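Local structure of cell wall surface anchor family protein (Streptococcus agalactiae serogroup V, 3TW0) at residues A[182-187]-A[197-202]. The protein is the adhesive tip pilin of group B streptococcal pili, binding magnesium through a von Willebrand factor A-type fold and probably mediating attachment to host cells. The protein carries 2 engineered substitutions. Sequence-based numbering, arbitrary orientation.
Sequences INFNPY and NSFLNK
Phe199 reaches from helix 192-201 across to Ile182, Asn183 and Phe184, three consecutive residues of the loop that leaves central strand 165-172 of the von Willebrand factor A-type fold. The arrangement is a worked example of how a single aromatic side chain can touch several consecutive residues of a long strand-to-helix connection. From CB, which points toward the loop, CG stands anti to the carbonyl carbon (chi1 -57°), carrying the ring toward the loop backbone. On one side of the ring CD2 meets the CG2 methyl of Ile182 at 3.8 Å. The next atom, CE2, is shared: Ile182 CG2 approaches it obliquely at 3.6 Å, while Phe184 CD1 sits near the plane of the Phe199 ring, 4.1 Å from CE2. Relative to the Phe184 ring, the same CE2 lies over one face; the two rings are inclined at 59°, an oblique pairing. Phe184 also meets Tyr192 and Phe196, extending the apolar cluster back along the helix, and Ile182 touches Leu307 of helix 302-312. Asn183 is the centre of an inverse gamma turn, closed by a bond from Phe184 N to Ile182 O (2.9 Å). All three residues of this turn touch the Phe199 ring. At the far end of that ring, Phe199 CZ lies 3.5 Å from Asn183 O and 4.0 Å from Asn183 C.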
ATOM      1  N   ILE A 182       6.554   8.440  -8.469  1.00 14.53           N
ATOM      2  CA  ILE A 182       7.388   9.642  -8.443  1.00 13.82           C
ATOM      3  C   ILE A 182       7.358  10.263  -9.846  1.00 14.79           C
ATOM      4  O   ILE A 182       7.536   9.560 -10.850  1.00 14.27           O
ATOM      5  CB  ILE A 182       8.817   9.305  -8.004  1.00 13.89           C
ATOM      6  CG1 ILE A 182       8.813   8.837  -6.547  1.00 13.23           C
ATOM      7  CG2 ILE A 182       9.749  10.527  -8.181  1.00 13.74           C
ATOM      8  CD1 ILE A 182      10.123   8.124  -6.057  1.00 14.04           C
ATOM      9  N   ASN A 183       7.073  11.564  -9.929  1.00 15.47           N
ATOM     10  CA  ASN A 183       6.870  12.204 -11.244  1.00 17.53           C
ATOM     11  C   ASN A 183       8.139  12.562 -12.002  1.00 17.09           C
ATOM     12  O   ASN A 183       8.387  13.731 -12.274  1.00 18.30           O
ATOM     13  CB  ASN A 183       5.958  13.447 -11.124  1.00 17.16           C
ATOM     14  CG  ASN A 183       5.308  13.850 -12.454  1.00 21.02           C
ATOM     15  OD1 ASN A 183       5.333  13.104 -13.449  1.00 21.78           O
ATOM     16  ND2 ASN A 183       4.708  15.029 -12.468  1.00 20.69           N
ATOM     17  N   PHE A 184       8.916  11.558 -12.379  1.00 17.12           N
ATOM     18  CA  PHE A 184      10.041  11.754 -13.276  1.00 17.59           C
ATOM     19  C   PHE A 184       9.630  12.309 -14.660  1.00 18.49           C
ATOM     20  O   PHE A 184       8.513  12.038 -15.184  1.00 18.38           O
ATOM     21  CB  PHE A 184      10.806  10.445 -13.473  1.00 17.14           C
ATOM     22  CG  PHE A 184      11.501   9.945 -12.238  1.00 18.82           C
ATOM     23  CD1 PHE A 184      12.709  10.504 -11.820  1.00 17.21           C
ATOM     24  CD2 PHE A 184      10.952   8.897 -11.496  1.00 17.94           C
ATOM     25  CE1 PHE A 184      13.375  10.032 -10.665  1.00 15.17           C
ATOM     26  CE2 PHE A 184      11.606   8.411 -10.366  1.00 19.59           C
ATOM     27  CZ  PHE A 184      12.831   8.999  -9.941  1.00 17.57           C
ATOM     28  N   ASN A 185      10.528  13.080 -15.262  1.00 17.47           N
ATOM     29  CA  ASN A 185      10.229  13.709 -16.530  1.00 17.82           C
ATOM     30  C   ASN A 185      11.079  13.075 -17.632  1.00 18.61           C
ATOM     31  O   ASN A 185      12.297  13.268 -17.676  1.00 18.17           O
ATOM     32  CB  ASN A 185      10.428  15.225 -16.438  1.00 17.84           C
ATOM     33  CG  ASN A 185      10.041  15.941 -17.727  1.00 18.25           C
ATOM     34  OD1 ASN A 185       9.934  15.321 -18.795  1.00 15.39           O
ATOM     35  ND2 ASN A 185       9.853  17.254 -17.638  1.00 15.25           N
ATOM     36  N   PRO A 186      10.445  12.269 -18.509  1.00 18.93           N
ATOM     37  CA  PRO A 186      11.208  11.508 -19.470  1.00 19.20           C
ATOM     38  C   PRO A 186      11.645  12.360 -20.653  1.00 20.65           C
ATOM     39  O   PRO A 186      12.377  11.880 -21.514  1.00 20.28           O
ATOM     40  CB  PRO A 186      10.204  10.449 -19.934  1.00 18.95           C
ATOM     41  CG  PRO A 186       8.915  11.058 -19.815  1.00 18.16           C
ATOM     42  CD  PRO A 186       8.995  12.005 -18.631  1.00 19.22           C
ATOM     43  N   TYR A 187      11.210  13.620 -20.684  1.00 20.61           N
ATOM     44  CA  TYR A 187      11.310  14.405 -21.900  1.00 20.71           C
ATOM     45  C   TYR A 187      12.353  15.491 -21.809  1.00 20.03           C
ATOM     46  O   TYR A 187      12.465  16.305 -22.695  1.00 18.59           O
ATOM     47  CB  TYR A 187       9.938  14.983 -22.251  1.00 21.37           C
ATOM     48  CG  TYR A 187       8.931  13.885 -22.585  1.00 24.75           C
ATOM     49  CD1 TYR A 187       9.329  12.753 -23.304  1.00 27.94           C
ATOM     50  CD2 TYR A 187       7.596  13.979 -22.184  1.00 28.94           C
ATOM     51  CE1 TYR A 187       8.429  11.733 -23.623  1.00 31.77           C
ATOM     52  CE2 TYR A 187       6.679  12.976 -22.499  1.00 31.82           C
ATOM     53  CZ  TYR A 187       7.108  11.856 -23.221  1.00 32.65           C
ATOM     54  OH  TYR A 187       6.224  10.854 -23.541  1.00 37.11           O
ATOM     55  N   ASN A 197      17.315  13.797  -7.087  1.00 17.53           N
ATOM     56  CA  ASN A 197      18.026  14.779  -6.249  1.00 18.14           C
ATOM     57  C   ASN A 197      17.367  16.149  -6.156  1.00 18.15           C
ATOM     58  O   ASN A 197      17.330  16.713  -5.062  1.00 18.05           O
ATOM     59  CB  ASN A 197      19.479  14.926  -6.715  1.00 18.44           C
ATOM     60  CG  ASN A 197      20.280  13.662  -6.499  1.00 19.81           C
ATOM     61  OD1 ASN A 197      19.818  12.744  -5.829  1.00 19.83           O
ATOM     62  ND2 ASN A 197      21.505  13.622  -7.040  1.00 19.32           N
ATOM     63  N   SER A 198      16.834  16.689  -7.263  1.00 18.38           N
ATOM     64  CA  SER A 198      16.101  17.963  -7.174  1.00 19.04           C
ATOM     65  C   SER A 198      14.794  17.842  -6.390  1.00 18.57           C
ATOM     66  O   SER A 198      14.373  18.815  -5.739  1.00 19.15           O
ATOM     67  CB  SER A 198      15.817  18.594  -8.543  1.00 20.13           C
ATOM     68  OG  SER A 198      17.021  18.704  -9.286  1.00 21.24           O
ATOM     69  N   PHE A 199      14.131  16.686  -6.452  1.00 17.68           N
ATOM     70  CA  PHE A 199      12.939  16.470  -5.616  1.00 17.02           C
ATOM     71  C   PHE A 199      13.356  16.507  -4.130  1.00 16.89           C
ATOM     72  O   PHE A 199      12.724  17.162  -3.323  1.00 16.38           O
ATOM     73  CB  PHE A 199      12.225  15.136  -5.921  1.00 17.70           C
ATOM     74  CG  PHE A 199      11.792  14.960  -7.377  1.00 19.31           C
ATOM     75  CD1 PHE A 199      11.318  16.041  -8.136  1.00 18.83           C
ATOM     76  CD2 PHE A 199      11.830  13.687  -7.969  1.00 19.54           C
ATOM     77  CE1 PHE A 199      10.934  15.877  -9.476  1.00 17.48           C
ATOM     78  CE2 PHE A 199      11.448  13.515  -9.295  1.00 20.31           C
ATOM     79  CZ  PHE A 199      10.999  14.633 -10.057  1.00 18.23           C
ATOM     80  N   LEU A 200      14.433  15.794  -3.788  1.00 17.20           N
ATOM     81  CA  LEU A 200      14.933  15.745  -2.421  1.00 17.38           C
ATOM     82  C   LEU A 200      15.321  17.140  -1.916  1.00 18.76           C
ATOM     83  O   LEU A 200      15.159  17.424  -0.732  1.00 18.14           O
ATOM     84  CB  LEU A 200      16.161  14.839  -2.331  1.00 17.10           C
ATOM     85  CG  LEU A 200      16.129  13.337  -2.704  1.00 17.06           C
ATOM     86  CD1 LEU A 200      17.528  12.751  -2.608  1.00 14.42           C
ATOM     87  CD2 LEU A 200      15.155  12.507  -1.814  1.00 16.59           C
ATOM     88  N   ASN A 201      15.831  17.994  -2.823  1.00 18.86           N
ATOM     89  CA  ASN A 201      16.357  19.302  -2.454  1.00 19.15           C
ATOM     90  C   ASN A 201      15.273  20.153  -1.836  1.00 19.43           C
ATOM     91  O   ASN A 201      15.563  21.067  -1.063  1.00 19.00           O
ATOM     92  CB  ASN A 201      17.032  20.023  -3.660  1.00 19.62           C
ATOM     93  CG  ASN A 201      18.425  19.467  -3.970  1.00 21.68           C
ATOM     94  OD1 ASN A 201      19.076  18.921  -3.094  1.00 25.27           O
ATOM     95  ND2 ASN A 201      18.885  19.612  -5.215  1.00 19.12           N
ATOM     96  N   LYS A 202      14.012  19.790  -2.113  1.00 19.65           N
ATOM     97  CA  LYS A 202      12.864  20.561  -1.652  1.00 19.48           C
ATOM     98  C   LYS A 202      12.507  20.350  -0.166  1.00 19.44           C
ATOM     99  O   LYS A 202      11.807  21.173   0.407  1.00 19.18           O
ATOM    100  CB  LYS A 202      11.636  20.310  -2.557  1.00 19.64           C
ATOM    101  CG  LYS A 202      11.793  20.807  -4.018  1.00 20.20           C
ATOM    102  CD  LYS A 202      10.528  20.414  -4.801  1.00 21.90           C
ATOM    103  CE  LYS A 202      10.657  20.591  -6.291  1.00 21.78           C
ATOM    104  NZ  LYS A 202       9.279  20.533  -6.872  1.00 22.62           N
TER